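Local coordinates for putative diflavin flavoprotein A 3 (Synechocystis sp., PDB 6H0C) that probably passes electrons from NADH to oxygen, reducing it to water, with this chain supplying the flavodiiron core made of a metallo-beta-lactamase-like and a flavodoxin-like domain, at residues T15-D23 with H177-D185; D53-V64 with N87-L98. All coordinates share one frame; numbering follows the deposited sequence.

Interaction 1 (T15-D23 with H177-D185); sequences TVFRSRTWD and HVCGDQVFD
Asp181 OD1 is gripped by two donors, roughly at right angles to each other: Arg20 NH1 makes a salt bridge to it at 3.1 Å, almost straight at 173°, and water 2 donates to the same OD1 at 2.7 Å. The arginine meets the anti lone pair of OD1, and the oxygen lies practically in the guanidinium plane. The same nitrogen, Arg20 NH1, also donates to Gly180 O at 3.0 Å, a more bent bond that arrives from above the carbonyl plane. NH2 carries the other half of the charge pairing, with a salt bridge to Asp4 and a long bond to water 2, so the end of Arg20 is fixed in its rotation. Over one guanidinium face stands CH2 of Trp22, close to the rim.

Next to it, Cys179 SG sits over the five-membered ring of Trp22, 3.5 Å from its centroid and 9° off the normal, a sulfur-aromatic contact. With SG anti to the backbone N (chi1 -175°), the sulfur is carried across to the ring and onto Arg20 CB, with 3.7 Å between SG and CB. This is where two parts of the metallo-beta-lactamase fold join: strand 14-21, between strands 4-11 and 37-45 of one sheet, receives the loop that leads from strand 167-171 of the other sheet to helix 189-202.

Arg18 works two residues earlier in the strand. Its NH1 is hydrogen-bonded to Gln6, while Arg18 NH2 donates to water 1 at 2.7 Å. Water 1 in turn donates to Val178 O at 2.8 Å, bridging the arginine to the loop backbone. Val183 CA lies over one face of that guanidinium, and beyond it the CG1 methyls of Val16 and Val183 meet tip to tip, 4.0 Å apart.

Interaction 2 (D53-V64 with N87-L98); sequences DPPGESFTDNFV and NRAHTLKLLLSL
Thr91 OG1 donates to Pro55 O at 2.5 Å, a short bond, and also lies 2.7 Å from Thr60 OG1, so the two hydroxyls and the carbonyl form one polar cluster inside the contact. Thr91 gets its oxygen there with OG1 beside the backbone N (chi1 -55°), while its CG2 methyl turns the other way, onto Pro54 CB. Asn87 OD1 takes the backbone N-H of Glu57 at 2.7 Å, with the donor raised above the amide carbonyl plane, and water 3 donates to it as well. Asn87 OD1 also presses close to Gly56 CA, at 3.1 Å. Arg88, bent at chi2 (-77°), swings back so that NH1 reaches Pro54 O at 3.0 Å.

Helices 60-70 and 86-98 belong to successive beta-alpha-beta crossovers of the metallo-beta-lactamase domain; their segments 60-64 and 87-98 run roughly side by side, the axes approaching to 10.4 Å with a crossing angle of -37°. In relatives the start of helix 86-98 carries metal ligands of the H-x-E-x-D-H motif; Asn87 and Arg88 stand where Asp and His would be expected, consistent with a non-canonical site.

Outward from the polar cluster, Pro54 CG wedges against Leu95 CD2 at a tight 3.5 Å, with Leu92 beside it. Val64 continues the seam, meeting Leu94 CD2 with its CG2 and Leu98 CD1 with its CG1. On the other flank, Glu57 OE1 lies over one face of the His90 ring. Pro55 CD rests over the centre of the Phe63 ring, and Asp53 OD1 is tied to the Gly82 N-H.

How the interactions relate
The centres of interaction 1 and interaction 2 are about 18 Å apart, and 53-64 with 87-98 are nested within the chain loop that 15-23 and 177-185 close. They touch through strand 15-21: Ser19 CB packs on Phe59 CD1 at 3.6 Å, and Ser19 OG lies equally near Pro55 CG. The side of the strand that carries Ser19 thus faces interaction 2, while Arg18 and Arg20 point to the loop of interaction 1. One end of each contact probably borders the place of the canonical diiron site: Arg88 NH2 binds a citrate, probably from the crystallisation liquor, and the ring of His177 obliquely meets that of His229, probably the counterpart of a metal-binding histidine in relatives.

Interaction 1 (T15-D23 with H177-D185)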
loop_
_atom_site.group_PDB
_atom_site.type_symbol
_atom_site.label_atom_id
_atom_site.label_comp_id
_atom_site.label_asym_id
_atom_site.label_seq_id
_atom_site.Cartn_x
_atom_site.Cartn_y
_atom_site.Cartn_z
ATOM N N THR A 15 19.380 12.861 5.594
ATOM C CA THR A 15 19.679 11.715 6.436
ATOM C C THR A 15 18.543 10.697 6.390
ATOM O O THR A 15 17.371 11.080 6.354
ATOM C CB THR A 15 19.902 12.155 7.888
ATOM O OG1 THR A 15 20.848 13.234 7.911
ATOM C CG2 THR A 15 20.407 10.991 8.740
ATOM N N VAL A 16 18.885 9.408 6.377
ATOM C CA VAL A 16 17.864 8.367 6.530
ATOM C C VAL A 16 17.869 7.773 7.945
ATOM O O VAL A 16 18.920 7.586 8.570
ATOM C CB VAL A 16 18.032 7.225 5.510
ATOM C CG1 VAL A 16 19.301 6.437 5.792
ATOM C CG2 VAL A 16 16.828 6.304 5.565
ATOM N N PHE A 17 16.675 7.519 8.455
ATOM C CA PHE A 17 16.494 6.813 9.717
ATOM C C PHE A 17 15.779 5.514 9.398
ATOM O O PHE A 17 14.575 5.531 9.133
ATOM C CB PHE A 17 15.663 7.639 10.718
ATOM C CG PHE A 17 16.343 8.886 11.212
ATOM C CD1 PHE A 17 16.832 8.952 12.506
ATOM C CD2 PHE A 17 16.482 9.996 10.392
ATOM C CE1 PHE A 17 17.466 10.103 12.977
ATOM C CE2 PHE A 17 17.113 11.149 10.853
ATOM C CZ PHE A 17 17.606 11.199 12.153
ATOM N N ARG A 18 16.495 4.395 9.387
ATOM C CA ARG A 18 15.849 3.121 9.081
ATOM C C ARG A 18 15.457 2.404 10.370
ATOM O O ARG A 18 16.316 1.896 11.089
ATOM C CB ARG A 18 16.756 2.221 8.225
ATOM C CG ARG A 18 17.299 2.902 6.968
ATOM C CD ARG A 18 17.614 1.901 5.869
ATOM N NE ARG A 18 18.502 0.839 6.335
ATOM C CZ ARG A 18 18.508 -0.399 5.846
ATOM N NH1 ARG A 18 19.348 -1.303 6.341
ATOM N NH2 ARG A 18 17.672 -0.734 4.864
ATOM N N SER A 19 14.160 2.384 10.670
ATOM C CA SER A 19 13.655 1.562 11.767
ATOM C C SER A 19 13.665 0.109 11.314
ATOM O O SER A 19 12.943 -0.266 10.383
ATOM C CB SER A 19 12.252 1.992 12.181
ATOM O OG SER A 19 12.262 3.332 12.644
ATOM N N ARG A 20 14.491 -0.708 11.959
ATOM C CA ARG A 20 14.726 -2.054 11.462
ATOM C C ARG A 20 14.131 -3.113 12.376
ATOM O O ARG A 20 14.215 -3.004 13.599
ATOM C CB ARG A 20 16.232 -2.294 11.285
ATOM C CG ARG A 20 16.941 -1.234 10.442
ATOM C CD ARG A 20 18.378 -1.637 10.119
ATOM N NE ARG A 20 19.162 -1.851 11.331
ATOM C CZ ARG A 20 20.278 -2.570 11.381
ATOM N NH1 ARG A 20 20.743 -3.150 10.280
ATOM N NH2 ARG A 20 20.928 -2.712 12.533
ATOM N N THR A 21 13.516 -4.128 11.768
ATOM C CA THR A 21 13.092 -5.321 12.497
ATOM C C THR A 21 13.568 -6.565 11.745
ATOM O O THR A 21 13.393 -6.673 10.529
ATOM C CB THR A 21 11.549 -5.369 12.708
ATOM O OG1 THR A 21 11.210 -6.520 13.486
ATOM C CG2 THR A 21 10.790 -5.424 11.384
ATOM N N TRP A 22 14.200 -7.491 12.457
ATOM C CA TRP A 22 14.689 -8.709 11.820
ATOM C C TRP A 22 13.582 -9.760 11.786
ATOM O O TRP A 22 13.595 -10.666 10.958
ATOM C CB TRP A 22 15.937 -9.239 12.535
ATOM C CG TRP A 22 17.206 -8.544 12.094
ATOM C CD1 TRP A 22 18.021 -8.892 11.041
ATOM C CD2 TRP A 22 17.787 -7.375 12.678
ATOM N NE1 TRP A 22 19.076 -8.009 10.946
ATOM C CE2 TRP A 22 18.954 -7.071 11.938
ATOM C CE3 TRP A 22 17.430 -6.551 13.750
ATOM C CZ2 TRP A 22 19.764 -5.982 12.242
ATOM C CZ3 TRP A 22 18.240 -5.469 14.056
ATOM C CH2 TRP A 22 19.394 -5.195 13.306
ATOM N N ASP A 23 12.609 -9.617 12.680
ATOM C CA ASP A 23 11.482 -10.539 12.742
ATOM C C ASP A 23 10.264 -10.013 11.996
ATOM O O ASP A 23 10.091 -8.799 11.831
ATOM C CB ASP A 23 11.106 -10.809 14.193
ATOM C CG ASP A 23 12.293 -11.232 15.024
ATOM O OD1 ASP A 23 12.496 -10.638 16.103
ATOM O OD2 ASP A 23 13.026 -12.152 14.595
ATOM N N HIS A 177 10.905 -5.884 1.420
ATOM C CA HIS A 177 10.826 -6.207 2.835
ATOM C C HIS A 177 11.995 -7.089 3.207
ATOM O O HIS A 177 11.898 -8.316 3.195
ATOM C CB HIS A 177 9.492 -6.879 3.168
ATOM C CG HIS A 177 8.342 -5.925 3.210
ATOM N ND1 HIS A 177 8.343 -4.795 4.001
ATOM C CD2 HIS A 177 7.158 -5.920 2.550
ATOM C CE1 HIS A 177 7.206 -4.142 3.839
ATOM N NE2 HIS A 177 6.472 -4.802 2.959
ATOM N N VAL A 178 13.116 -6.447 3.506
ATOM C CA VAL A 178 14.318 -7.166 3.907
ATOM C C VAL A 178 15.174 -6.307 4.837
ATOM O O VAL A 178 15.466 -5.139 4.551
ATOM C CB VAL A 178 15.155 -7.612 2.684
ATOM C CG1 VAL A 178 15.580 -6.412 1.864
ATOM C CG2 VAL A 178 16.362 -8.408 3.134
ATOM N N CYS A 179 15.555 -6.899 5.964
ATOM C CA CYS A 179 16.367 -6.220 6.952
ATOM C C CYS A 179 17.818 -6.653 6.798
ATOM O O CYS A 179 18.135 -7.838 6.842
ATOM C CB CYS A 179 15.861 -6.523 8.360
ATOM S SG CYS A 179 16.716 -5.604 9.644
ATOM N N GLY A 180 18.694 -5.684 6.591
ATOM C CA GLY A 180 20.105 -5.964 6.460
ATOM C C GLY A 180 20.884 -4.779 6.982
ATOM O O GLY A 180 20.293 -3.758 7.339
ATOM N N ASP A 181 22.207 -4.913 7.026
ATOM C CA ASP A 181 23.069 -3.845 7.518
ATOM C C ASP A 181 23.348 -2.815 6.443
ATOM O O ASP A 181 23.628 -1.660 6.751
ATOM C CB ASP A 181 24.387 -4.412 8.043
ATOM C CG ASP A 181 24.225 -5.132 9.366
ATOM O OD1 ASP A 181 23.358 -4.717 10.177
ATOM O OD2 ASP A 181 24.968 -6.114 9.590
ATOM N N GLN A 182 23.263 -3.232 5.182
ATOM C CA GLN A 182 23.520 -2.327 4.063
ATOM C C GLN A 182 22.422 -1.279 3.913
ATOM O O GLN A 182 21.251 -1.615 3.725
ATOM C CB GLN A 182 23.669 -3.112 2.759
ATOM C CG GLN A 182 24.889 -3.989 2.742
ATOM C CD GLN A 182 26.075 -3.297 3.393
ATOM O OE1 GLN A 182 26.474 -2.202 2.980
ATOM N NE2 GLN A 182 26.630 -3.920 4.435
ATOM N N VAL A 183 22.804 -0.009 4.003
ATOM C CA VAL A 183 21.855 1.080 3.812
ATOM C C VAL A 183 21.548 1.255 2.325
ATOM O O VAL A 183 20.442 1.641 1.945
ATOM C CB VAL A 183 22.391 2.401 4.398
ATOM C CG1 VAL A 183 21.482 3.580 4.013
ATOM C CG2 VAL A 183 22.530 2.276 5.911
ATOM N N PHE A 184 22.533 0.964 1.484
ATOM C CA PHE A 184 22.327 1.018 0.051
ATOM C C PHE A 184 22.302 -0.380 -0.548
ATOM O O PHE A 184 22.628 -1.354 0.120
ATOM C CB PHE A 184 23.406 1.864 -0.611
ATOM C CG PHE A 184 23.186 3.337 -0.457
ATOM C CD1 PHE A 184 23.695 4.017 0.640
ATOM C CD2 PHE A 184 22.464 4.045 -1.410
ATOM C CE1 PHE A 184 23.492 5.380 0.786
ATOM C CE2 PHE A 184 22.254 5.406 -1.272
ATOM C CZ PHE A 184 22.770 6.076 -0.170
ATOM N N ASP A 185 21.920 -0.471 -1.816
ATOM C CA ASP A 185 21.618 -1.752 -2.433
ATOM C C ASP A 185 22.715 -2.279 -3.367
ATOM O O ASP A 185 22.414 -2.713 -4.481
ATOM C CB ASP A 185 20.296 -1.637 -3.212
ATOM C CG ASP A 185 20.406 -0.728 -4.432
ATOM O OD1 ASP A 185 21.244 0.203 -4.419
ATOM O OD2 ASP A 185 19.663 -0.952 -5.415
HETATM O O HOH W 1 17.619 -3.375 4.576
HETATM O O HOH W 2 23.447 -4.652 12.858
#

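Interaction 2 (D53-V64 with N87-L98)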
loop_
_atom_site.group_PDB
_atom_site.type_symbol
_atom_site.label_atom_id
_atom_site.label_comp_id
_atom_site.label_asym_id
_atom_site.label_seq_id
_atom_site.Cartn_x
_atom_site.Cartn_y
_atom_site.Cartn_z
ATOM N N ASP A 53 7.725 10.636 6.574
ATOM C CA ASP A 53 7.239 9.308 6.952
ATOM C C ASP A 53 7.782 8.709 8.245
ATOM O O ASP A 53 8.508 7.705 8.204
ATOM C CB ASP A 53 7.545 8.330 5.827
ATOM C CG ASP A 53 6.880 8.721 4.533
ATOM O OD1 ASP A 53 5.656 8.970 4.562
ATOM O OD2 ASP A 53 7.581 8.788 3.496
ATOM N N PRO A 54 7.422 9.298 9.394
ATOM C CA PRO A 54 7.676 8.576 10.644
ATOM C C PRO A 54 7.138 7.163 10.522
ATOM O O PRO A 54 6.144 6.951 9.829
ATOM C CB PRO A 54 6.896 9.374 11.692
ATOM C CG PRO A 54 6.730 10.733 11.095
ATOM C CD PRO A 54 6.681 10.553 9.602
ATOM N N PRO A 55 7.795 6.203 11.171
ATOM C CA PRO A 55 7.384 4.789 11.121
ATOM C C PRO A 55 6.103 4.510 11.926
ATOM O O PRO A 55 5.648 5.376 12.673
ATOM C CB PRO A 55 8.585 4.059 11.731
ATOM C CG PRO A 55 9.148 5.066 12.718
ATOM C CD PRO A 55 8.916 6.436 12.099
ATOM N N GLY A 56 5.538 3.317 11.778
ATOM C CA GLY A 56 4.317 2.956 12.479
ATOM C C GLY A 56 4.465 2.534 13.937
ATOM O O GLY A 56 5.532 2.683 14.535
ATOM N N GLU A 57 3.382 1.979 14.487
ATOM C CA GLU A 57 3.247 1.706 15.925
ATOM C C GLU A 57 4.351 0.850 16.530
ATOM O O GLU A 57 4.736 1.070 17.678
ATOM C CB GLU A 57 1.908 1.018 16.224
ATOM C CG GLU A 57 0.687 1.661 15.597
ATOM C CD GLU A 57 -0.619 1.120 16.173
ATOM O OE1 GLU A 57 -0.735 1.070 17.420
ATOM O OE2 GLU A 57 -1.521 0.748 15.381
ATOM N N SER A 58 4.837 -0.140 15.784
ATOM C CA SER A 58 5.890 -1.026 16.294
ATOM C C SER A 58 7.166 -0.259 16.588
ATOM O O SER A 58 8.019 -0.741 17.324
ATOM C CB SER A 58 6.213 -2.139 15.295
ATOM O OG SER A 58 5.050 -2.821 14.889
ATOM N N PHE A 59 7.299 0.927 15.995
ATOM C CA PHE A 59 8.570 1.639 15.983
ATOM C C PHE A 59 8.506 2.996 16.657
ATOM O O PHE A 59 9.540 3.651 16.843
ATOM C CB PHE A 59 9.061 1.832 14.549
ATOM C CG PHE A 59 9.366 0.550 13.833
ATOM C CD1 PHE A 59 10.413 -0.255 14.243
ATOM C CD2 PHE A 59 8.617 0.163 12.732
ATOM C CE1 PHE A 59 10.703 -1.425 13.578
ATOM C CE2 PHE A 59 8.900 -1.000 12.060
ATOM C CZ PHE A 59 9.943 -1.799 12.484
ATOM N N THR A 60 7.296 3.414 17.011
ATOM C CA THR A 60 7.057 4.762 17.517
ATOM C C THR A 60 8.089 5.233 18.551
ATOM O O THR A 60 8.722 6.269 18.367
ATOM C CB THR A 60 5.657 4.873 18.146
ATOM O OG1 THR A 60 4.659 4.527 17.171
ATOM C CG2 THR A 60 5.419 6.298 18.654
ATOM N N ASP A 61 8.281 4.461 19.615
ATOM C CA ASP A 61 9.075 4.929 20.751
ATOM C C ASP A 61 10.579 4.939 20.515
ATOM O O ASP A 61 11.248 5.883 20.935
ATOM C CB ASP A 61 8.751 4.097 21.988
ATOM C CG ASP A 61 7.335 4.291 22.435
ATOM O OD1 ASP A 61 6.728 5.295 22.014
ATOM O OD2 ASP A 61 6.820 3.453 23.194
ATOM N N ASN A 62 11.116 3.908 19.861
ATOM C CA ASN A 62 12.529 3.925 19.476
ATOM C C ASN A 62 12.806 5.092 18.565
ATOM O O ASN A 62 13.841 5.757 18.669
ATOM C CB ASN A 62 12.940 2.640 18.760
ATOM C CG ASN A 62 13.243 1.515 19.707
ATOM O OD1 ASN A 62 13.119 1.658 20.926
ATOM N ND2 ASN A 62 13.627 0.369 19.155
ATOM N N PHE A 63 11.873 5.320 17.649
ATOM C CA PHE A 63 12.067 6.343 16.646
ATOM C C PHE A 63 12.081 7.731 17.266
ATOM O O PHE A 63 13.014 8.506 17.045
ATOM C CB PHE A 63 10.987 6.275 15.570
ATOM C CG PHE A 63 11.084 7.390 14.571
ATOM C CD1 PHE A 63 12.042 7.353 13.567
ATOM C CD2 PHE A 63 10.242 8.485 14.649
ATOM C CE1 PHE A 63 12.147 8.383 12.640
ATOM C CE2 PHE A 63 10.339 9.516 13.730
ATOM C CZ PHE A 63 11.293 9.468 12.725
ATOM N N VAL A 64 11.035 8.046 18.028
ATOM C CA VAL A 64 10.928 9.372 18.626
ATOM C C VAL A 64 12.074 9.558 19.608
ATOM O O VAL A 64 12.665 10.632 19.689
ATOM C CB VAL A 64 9.574 9.584 19.331
ATOM C CG1 VAL A 64 9.596 10.857 20.173
ATOM C CG2 VAL A 64 8.465 9.645 18.302
ATOM N N ASN A 87 -2.166 3.174 11.683
ATOM C CA ASN A 87 -0.922 2.716 12.276
ATOM C C ASN A 87 0.119 3.846 12.280
ATOM O O ASN A 87 0.694 4.175 13.317
ATOM C CB ASN A 87 -0.415 1.480 11.513
ATOM C CG ASN A 87 0.669 0.722 12.264
ATOM O OD1 ASN A 87 1.788 1.209 12.424
ATOM N ND2 ASN A 87 0.346 -0.489 12.706
ATOM N N ARG A 88 0.344 4.450 11.115
ATOM C CA ARG A 88 1.232 5.599 11.013
ATOM C C ARG A 88 0.700 6.793 11.819
ATOM O O ARG A 88 1.468 7.565 12.401
ATOM C CB ARG A 88 1.417 6.008 9.546
ATOM C CG ARG A 88 2.077 4.956 8.651
ATOM C CD ARG A 88 3.576 4.874 8.860
ATOM N NE ARG A 88 4.169 3.795 8.065
ATOM C CZ ARG A 88 5.378 3.854 7.511
ATOM N NH1 ARG A 88 6.130 4.941 7.659
ATOM N NH2 ARG A 88 5.832 2.827 6.805
ATOM N N ALA A 89 -0.619 6.955 11.832
ATOM C CA ALA A 89 -1.228 8.095 12.516
ATOM C C ALA A 89 -0.923 8.053 14.010
ATOM O O ALA A 89 -0.823 9.094 14.664
ATOM C CB ALA A 89 -2.726 8.124 12.278
ATOM N N HIS A 90 -0.754 6.844 14.536
ATOM C CA HIS A 90 -0.425 6.659 15.943
ATOM C C HIS A 90 0.888 7.361 16.310
ATOM O O HIS A 90 0.953 8.108 17.290
ATOM C CB HIS A 90 -0.341 5.172 16.258
ATOM C CG HIS A 90 0.002 4.879 17.681
ATOM N ND1 HIS A 90 1.297 4.674 18.107
ATOM C CD2 HIS A 90 -0.781 4.759 18.780
ATOM C CE1 HIS A 90 1.295 4.430 19.404
ATOM N NE2 HIS A 90 0.048 4.487 19.838
ATOM N N THR A 91 1.930 7.117 15.513
ATOM C CA THR A 91 3.216 7.782 15.690
ATOM C C THR A 91 3.099 9.288 15.504
ATOM O O THR A 91 3.729 10.070 16.227
ATOM C CB THR A 91 4.263 7.255 14.699
ATOM O OG1 THR A 91 4.365 5.833 14.823
ATOM C CG2 THR A 91 5.619 7.901 14.964
ATOM N N LEU A 92 2.300 9.688 14.521
ATOM C CA LEU A 92 2.092 11.106 14.248
ATOM C C LEU A 92 1.549 11.854 15.456
ATOM O O LEU A 92 1.979 12.973 15.718
ATOM C CB LEU A 92 1.141 11.301 13.072
ATOM C CG LEU A 92 1.778 11.179 11.700
ATOM C CD1 LEU A 92 0.706 11.349 10.640
ATOM C CD2 LEU A 92 2.892 12.211 11.548
ATOM N N LYS A 93 0.602 11.249 16.175
ATOM C CA LYS A 93 0.014 11.891 17.357
ATOM C C LYS A 93 1.096 12.307 18.350
ATOM O O LYS A 93 1.069 13.412 18.891
ATOM C CB LYS A 93 -0.987 10.968 18.058
ATOM C CG LYS A 93 -2.314 10.757 17.340
ATOM C CD LYS A 93 -3.176 9.726 18.088
ATOM C CE LYS A 93 -4.029 8.880 17.136
ATOM N NZ LYS A 93 -4.695 7.726 17.815
ATOM N N LEU A 94 2.052 11.416 18.590
ATOM C CA LEU A 94 3.117 11.709 19.535
ATOM C C LEU A 94 4.068 12.745 18.962
ATOM O O LEU A 94 4.371 13.737 19.614
ATOM C CB LEU A 94 3.881 10.438 19.904
ATOM C CG LEU A 94 5.075 10.677 20.827
ATOM C CD1 LEU A 94 4.607 11.311 22.123
ATOM C CD2 LEU A 94 5.827 9.380 21.087
ATOM N N LEU A 95 4.538 12.513 17.739
ATOM C CA LEU A 95 5.487 13.419 17.094
ATOM C C LEU A 95 4.971 14.863 17.018
ATOM O O LEU A 95 5.705 15.822 17.279
ATOM C CB LEU A 95 5.817 12.914 15.685
ATOM C CG LEU A 95 6.812 13.763 14.898
ATOM C CD1 LEU A 95 8.131 13.771 15.632
ATOM C CD2 LEU A 95 6.988 13.235 13.489
ATOM N N LEU A 96 3.706 15.014 16.650
ATOM C CA LEU A 96 3.134 16.343 16.476
ATOM C C LEU A 96 2.882 17.015 17.822
ATOM O O LEU A 96 2.815 18.237 17.897
ATOM C CB LEU A 96 1.845 16.268 15.654
ATOM C CG LEU A 96 2.090 15.780 14.225
ATOM C CD1 LEU A 96 0.831 15.840 13.388
ATOM C CD2 LEU A 96 3.183 16.605 13.594
ATOM N N SER A 97 2.755 16.220 18.883
ATOM C CA SER A 97 2.686 16.764 20.240
ATOM C C SER A 97 3.988 17.468 20.574
ATOM O O SER A 97 4.000 18.503 21.228
ATOM C CB SER A 97 2.412 15.666 21.270
ATOM O OG SER A 97 1.105 15.139 21.128
ATOM N N LEU A 98 5.085 16.891 20.105
ATOM C CA LEU A 98 6.417 17.414 20.358
ATOM C C LEU A 98 6.840 18.463 19.346
ATOM O O LEU A 98 7.812 19.178 19.555
ATOM C CB LEU A 98 7.424 16.275 20.343
ATOM C CG LEU A 98 7.322 15.303 21.506
ATOM C CD1 LEU A 98 7.829 13.931 21.093
ATOM C CD2 LEU A 98 8.141 15.860 22.653
HETATM O O HOH W 3 4.593 -0.381 12.748
#